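Local structure of hypothetical protein Atu0636 (Agrobacterium tumefaciens, 2OZV) at residues B[190-195]-B[218-223]; B[173-178]-B[203-208]. The protein is of unknown function but is predicted to be an O-methyltransferase, probably transferring methyl groups through a Rossmann-like methyltransferase domain. All coordinates share one frame; numbering follows the deposited sequence. Where two conformers were deposited one is given.

Contact 1 (B[190-195]-B[218-223])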
loop_
_atom_site.group_PDB
_atom_site.type_symbol
_atom_site.label_atom_id
_atom_site.label_comp_id
_atom_site.label_asym_id
_atom_site.label_seq_id
_atom_site.Cartn_x
_atom_site.Cartn_y
_atom_site.Cartn_z
ATOM N N GLU B 190 -5.108 3.048 8.550
ATOM C CA GLU B 190 -5.637 3.680 7.351
ATOM C C GLU B 190 -4.465 4.249 6.592
ATOM O O GLU B 190 -3.704 5.079 7.141
ATOM C CB GLU B 190 -6.576 4.834 7.710
ATOM C CG GLU B 190 -7.954 4.394 8.147
ATOM C CD GLU B 190 -8.940 5.561 8.224
ATOM O OE1 GLU B 190 -8.615 6.703 7.763
ATOM O OE2 GLU B 190 -10.045 5.300 8.705
ATOM N N ILE B 191 -4.314 3.833 5.339
ATOM C CA ILE B 191 -3.180 4.268 4.516
ATOM C C ILE B 191 -3.713 5.139 3.396
ATOM O O ILE B 191 -4.575 4.694 2.627
ATOM C CB ILE B 191 -2.447 3.029 3.916
ATOM C CG1 ILE B 191 -1.967 2.078 5.049
ATOM C CG2 ILE B 191 -1.314 3.482 2.995
ATOM C CD1 ILE B 191 -1.282 0.759 4.520
ATOM N N THR B 192 -3.202 6.364 3.297
ATOM C CA THR B 192 -3.637 7.266 2.255
ATOM C C THR B 192 -2.419 7.641 1.390
ATOM O O THR B 192 -1.496 8.326 1.856
ATOM C CB THR B 192 -4.273 8.541 2.862
ATOM O OG1 THR B 192 -5.343 8.181 3.738
ATOM C CG2 THR B 192 -4.789 9.446 1.728
ATOM N N LEU B 193 -2.405 7.167 0.146
ATOM C CA LEU B 193 -1.323 7.557 -0.760
ATOM C C LEU B 193 -1.521 8.983 -1.252
ATOM O O LEU B 193 -2.667 9.438 -1.448
ATOM C CB LEU B 193 -1.277 6.611 -1.965
ATOM C CG LEU B 193 -0.647 5.206 -1.714
ATOM C CD1 LEU B 193 0.842 5.295 -1.249
ATOM C CD2 LEU B 193 -1.408 4.295 -0.807
ATOM N N ILE B 194 -0.395 9.650 -1.505
ATOM C CA ILE B 194 -0.341 11.049 -1.935
ATOM C C ILE B 194 0.274 11.104 -3.330
ATOM O O ILE B 194 1.446 10.770 -3.498
ATOM C CB ILE B 194 0.535 11.878 -0.950
ATOM C CG1 ILE B 194 0.124 11.632 0.504
ATOM C CG2 ILE B 194 0.490 13.358 -1.281
ATOM C CD1 ILE B 194 -1.306 12.015 0.808
ATOM N N HIS B 195 -0.511 11.501 -4.334
ATOM C CA HIS B 195 -0.036 11.520 -5.723
ATOM C C HIS B 195 0.077 12.986 -6.162
ATOM O O HIS B 195 -0.770 13.782 -5.799
ATOM C CB HIS B 195 -1.001 10.766 -6.650
ATOM C CG HIS B 195 -1.158 9.299 -6.312
ATOM N ND1 HIS B 195 -0.607 8.300 -7.074
ATOM C CD2 HIS B 195 -1.756 8.679 -5.261
ATOM C CE1 HIS B 195 -0.898 7.119 -6.538
ATOM N NE2 HIS B 195 -1.601 7.322 -5.442
ATOM N N THR B 218 -6.828 -0.639 5.957
ATOM C CA THR B 218 -7.682 -0.040 4.937
ATOM C C THR B 218 -6.799 0.892 4.108
ATOM O O THR B 218 -5.996 1.651 4.702
ATOM C CB THR B 218 -8.756 0.825 5.680
ATOM O OG1 THR B 218 -9.652 -0.050 6.365
ATOM C CG2 THR B 218 -9.534 1.650 4.711
ATOM N N PHE B 219 -6.925 0.865 2.764
ATOM C CA PHE B 219 -6.381 1.953 1.956
ATOM C C PHE B 219 -7.481 2.941 1.652
ATOM O O PHE B 219 -8.477 2.617 0.966
ATOM C CB PHE B 219 -5.767 1.447 0.622
ATOM C CG PHE B 219 -4.406 0.791 0.768
ATOM C CD1 PHE B 219 -4.296 -0.559 1.129
ATOM C CD2 PHE B 219 -3.235 1.540 0.543
ATOM C CE1 PHE B 219 -3.034 -1.168 1.266
ATOM C CE2 PHE B 219 -1.969 0.925 0.651
ATOM C CZ PHE B 219 -1.889 -0.431 1.028
ATOM N N ARG B 220 -7.297 4.171 2.120
ATOM C CA ARG B 220 -8.269 5.246 1.836
ATOM C C ARG B 220 -8.151 5.709 0.391
ATOM O O ARG B 220 -7.114 5.478 -0.262
ATOM C CB ARG B 220 -8.008 6.448 2.777
ATOM C CG ARG B 220 -8.227 6.138 4.260
ATOM C CD ARG B 220 -9.706 5.999 4.618
ATOM N NE ARG B 220 -10.487 7.161 4.169
ATOM C CZ ARG B 220 -10.652 8.288 4.872
ATOM N NH1 ARG B 220 -10.122 8.414 6.094
ATOM N NH2 ARG B 220 -11.376 9.297 4.368
ATOM N N ALA B 221 -9.183 6.375 -0.127
ATOM C CA ALA B 221 -9.044 7.048 -1.436
ATOM C C ALA B 221 -7.827 7.979 -1.337
ATOM O O ALA B 221 -7.587 8.579 -0.285
ATOM C CB ALA B 221 -10.312 7.855 -1.798
ATOM N N PRO B 222 -7.057 8.090 -2.413
ATOM C CA PRO B 222 -5.797 8.846 -2.308
ATOM C C PRO B 222 -6.031 10.333 -2.334
ATOM O O PRO B 222 -7.129 10.781 -2.722
ATOM C CB PRO B 222 -5.037 8.422 -3.575
ATOM C CG PRO B 222 -6.144 8.199 -4.566
ATOM C CD PRO B 222 -7.237 7.510 -3.763
ATOM N N LEU B 223 -5.030 11.088 -1.883
ATOM C CA LEU B 223 -5.039 12.549 -2.078
ATOM C C LEU B 223 -4.222 12.880 -3.316
ATOM O O LEU B 223 -3.100 12.374 -3.468
ATOM C CB LEU B 223 -4.476 13.245 -0.857
ATOM C CG LEU B 223 -5.257 13.038 0.448
ATOM C CD1 LEU B 223 -4.497 13.636 1.623
ATOM C CD2 LEU B 223 -6.634 13.680 0.342
HETATM O O HOH W 1 -4.533 5.390 -0.543
#
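I191 and F219 sit side by side on one face of the sheet and form the tightly packed part of this contact. I191 turns CG1 beside its backbone N (chi1 -58°) and extends beyond it, which carries CD1 over one face of the F219 ring, 4.1 Å from the centroid in a CH-pi contact displaced toward the rim. CG2 of the same residue closes on F219 CE2 at 3.5 Å, while L193 brings CD2 to the ring edge, in its plane. On the opposite face of the sheet, I194 CD1 and L223 CD1 lie 3.7 Å apart, and T192 CG2 reaches across to L223.

Two short runs of parallel pairing join the backbones. I191 N donates to T218 O, and I191 O accepts from R220 N; after a shift of one residue, L193 O receives L223 N and H195 N binds L223 O at 2.9 Å. Between the two runs A221 points away from strand 186-195. A water bridges the gap, accepting from L193 N at 2.9 Å and donating to R220 O and I191 O. F219 also makes backbone hydrogen bonds to the second subunit.

The more open side is that of R220, A221 and P222, all partly exposed, where R220 bonds to E190. Bent at chi2 and chi3, R220 brings NH1 to E190 OE1 at 2.8 Å in a salt bridge, on the syn side but 33° out of the carboxylate plane, with OE1 in the plane of the guanidinium. R220 NH1 also reaches A248 O, and E190 OE2 takes N250 N. With its two runs one residue out of step, strand 218-224 is the outermost within this chain, added in parallel beyond strand 186-195 to the Rossmann-like methyltransferase sheet.

Contact 2 (B[173-178]-B[203-208])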
loop_
_atom_site.group_PDB
_atom_site.type_symbol
_atom_site.label_atom_id
_atom_site.label_comp_id
_atom_site.label_asym_id
_atom_site.label_seq_id
_atom_site.Cartn_x
_atom_site.Cartn_y
_atom_site.Cartn_z
ATOM N N GLN B 173 7.463 3.599 -0.246
ATOM C CA GLN B 173 8.308 2.403 -0.198
ATOM C C GLN B 173 8.477 1.844 1.213
ATOM O O GLN B 173 8.954 0.692 1.376
ATOM C CB GLN B 173 9.674 2.659 -0.833
ATOM C CG GLN B 173 10.469 3.747 -0.167
ATOM C CD GLN B 173 11.706 4.117 -0.947
ATOM O OE1 GLN B 173 12.828 3.859 -0.507
ATOM N NE2 GLN B 173 11.516 4.721 -2.121
ATOM N N SER B 174 8.090 2.634 2.213
ATOM C CA SER B 174 8.214 2.217 3.603
ATOM C C SER B 174 7.054 1.371 4.105
ATOM O O SER B 174 7.035 1.010 5.293
ATOM C CB SER B 174 8.390 3.439 4.498
ATOM O OG SER B 174 9.653 4.010 4.154
ATOM N N VAL B 175 6.086 1.073 3.223
ATOM C CA VAL B 175 4.810 0.502 3.685
ATOM C C VAL B 175 5.023 -0.800 4.474
ATOM O O VAL B 175 4.402 -0.983 5.534
ATOM C CB VAL B 175 3.785 0.329 2.512
ATOM C CG1 VAL B 175 4.273 -0.657 1.471
ATOM C CG2 VAL B 175 2.411 -0.073 3.033
ATOM N N ALA B 176 5.901 -1.688 3.998
ATOM C CA ALA B 176 6.095 -2.977 4.686
ATOM C C ALA B 176 6.704 -2.784 6.086
ATOM O O ALA B 176 6.255 -3.429 7.046
ATOM C CB ALA B 176 6.945 -3.966 3.855
ATOM N N GLU B 177 7.694 -1.887 6.190
ATOM C CA GLU B 177 8.354 -1.611 7.464
ATOM C C GLU B 177 7.345 -1.026 8.465
ATOM O O GLU B 177 7.392 -1.331 9.657
ATOM C CB GLU B 177 9.586 -0.688 7.269
ATOM C CG GLU B 177 10.451 -0.474 8.531
ATOM C CD GLU B 177 11.812 0.224 8.303
ATOM O OE1 GLU B 177 12.320 0.253 7.163
ATOM O OE2 GLU B 177 12.401 0.724 9.292
ATOM N N ILE B 178 6.438 -0.181 7.975
ATOM C CA ILE B 178 5.463 0.461 8.840
ATOM C C ILE B 178 4.439 -0.538 9.367
ATOM O O ILE B 178 4.147 -0.585 10.579
ATOM C CB ILE B 178 4.777 1.611 8.116
ATOM C CG1 ILE B 178 5.753 2.780 7.933
ATOM C CG2 ILE B 178 3.574 2.101 8.900
ATOM C CD1 ILE B 178 5.344 3.699 6.782
ATOM N N VAL B 203 3.986 9.816 -4.207
ATOM C CA VAL B 203 5.242 10.385 -3.697
ATOM C C VAL B 203 5.332 10.349 -2.173
ATOM O O VAL B 203 6.436 10.360 -1.618
ATOM C CB VAL B 203 5.481 11.844 -4.252
ATOM C CG1 VAL B 203 5.714 11.779 -5.746
ATOM C CG2 VAL B 203 4.318 12.733 -3.921
ATOM N N ARG B 204 4.183 10.337 -1.486
ATOM C CA ARG B 204 4.139 10.243 -0.035
ATOM C C ARG B 204 2.994 9.327 0.378
ATOM O O ARG B 204 2.149 8.937 -0.453
ATOM C CB ARG B 204 3.973 11.623 0.642
ATOM C CG ARG B 204 5.181 12.559 0.481
ATOM C CD ARG B 204 6.353 12.139 1.358
ATOM N NE ARG B 204 7.449 13.109 1.263
ATOM C CZ ARG B 204 8.363 13.148 0.290
ATOM N NH1 ARG B 204 8.357 12.284 -0.725
ATOM N NH2 ARG B 204 9.326 14.095 0.328
HETATM N N MSE B 205 2.956 9.018 1.659
HETATM C CA MSE B 205 1.976 8.110 2.209
HETATM C C MSE B 205 1.678 8.530 3.636
HETATM O O MSE B 205 2.622 8.693 4.428
HETATM C CB MSE B 205 2.507 6.673 2.182
HETATM C CG MSE B 205 1.491 5.705 2.677
HETATM SE SE MSE B 205 2.344 3.912 2.528
HETATM C CE MSE B 205 3.694 4.053 3.837
ATOM N N LEU B 206 0.400 8.733 3.947
ATOM C CA LEU B 206 -0.066 9.033 5.317
ATOM C C LEU B 206 -0.568 7.723 5.916
ATOM O O LEU B 206 -1.252 6.923 5.219
ATOM C CB LEU B 206 -1.248 10.018 5.284
ATOM C CG LEU B 206 -0.950 11.380 4.647
ATOM C CD1 LEU B 206 -2.209 12.259 4.569
ATOM C CD2 LEU B 206 0.167 12.083 5.426
ATOM N N VAL B 207 -0.259 7.488 7.196
ATOM C CA VAL B 207 -0.776 6.320 7.871
ATOM C C VAL B 207 -1.302 6.758 9.231
ATOM O O VAL B 207 -0.609 7.529 9.940
ATOM C CB VAL B 207 0.295 5.239 8.068
ATOM C CG1 VAL B 207 -0.337 4.020 8.788
ATOM C CG2 VAL B 207 0.917 4.824 6.718
ATOM N N THR B 208 -2.517 6.329 9.573
ATOM C CA THR B 208 -3.023 6.527 10.955
ATOM C C THR B 208 -3.425 5.164 11.521
ATOM O O THR B 208 -3.759 4.247 10.762
ATOM C CB THR B 208 -4.230 7.493 11.070
ATOM O OG1 THR B 208 -5.374 6.947 10.406
ATOM C CG2 THR B 208 -3.883 8.914 10.548
#
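No aromatic ring or other flat group enters this contact, so V175 and I178 meet M205 and V207 through aliphatic groups and the selenium alone. The guanidinium of R204 lies aside from it: V203 O is met by NH1 at 2.9 Å, close to the guanidinium plane, yet NH1 approaches from above the carbonyl plane. NE of R204 pairs with D24 in a salt bridge, and V203 and R204 together face I194 as a classic beta bulge.

The contact itself is carried by M205, a selenomethionine. Its chain leaves the strand fully extended (chi1 -177°, CG opposite the backbone N) and bends only at the last torsion (chi3 68°). That single turn swings the terminal methyl under the first turn of the helix, where CE lies 3.7 Å from V175 CA. V175 crosses the M205 chain at about a right angle, CB being 3.9 Å from SE. I178, one turn further on, approaches M205 tip to tip: CD1 and CE are only 3.4 Å apart, tighter than ordinary van der Waals contact. The methyl is thus held between residues three apart on the helix, whose opening turn is closed by I178 N to S174 O. Farther along the strand the packing relaxes, I178 CG2 standing 4.4 Å from V207 CG1.

No hydrogen bond joins the two segments, and the contact is apolar packing. Helix 175-182 belongs to the beta-alpha-beta crossover from strand 164-170 to strand 186-195, and passes over strand 204-211, which lies between them in the sheet. S170 touches both I178 and M205, I191 of strand 186-195 touches M205, F149 of helix 148-159 covers I178, and V175 packs on I179 of the second subunit.

Both contacts are largely buried, but contact 1 opens to partly exposed residues at the R220 to P222 side, whereas the touching residues of contact 2 are almost all buried. Strands 186-195 and 204-211, neighbours in one sheet, join them: the backbones pair through T192 N and L206 O and through I194 O and V203 N, while I191 CG2 packs on M205 CG. Contact 1 works within the sheet, combining backbone hydrogen bonds, a salt bridge and a bound water with apolar packing. Contact 2 lies on a face of that sheet, where the first turn of a helix meets it through apolar side chains, with no hydrogen bond between the two segments. Both touch the second subunit.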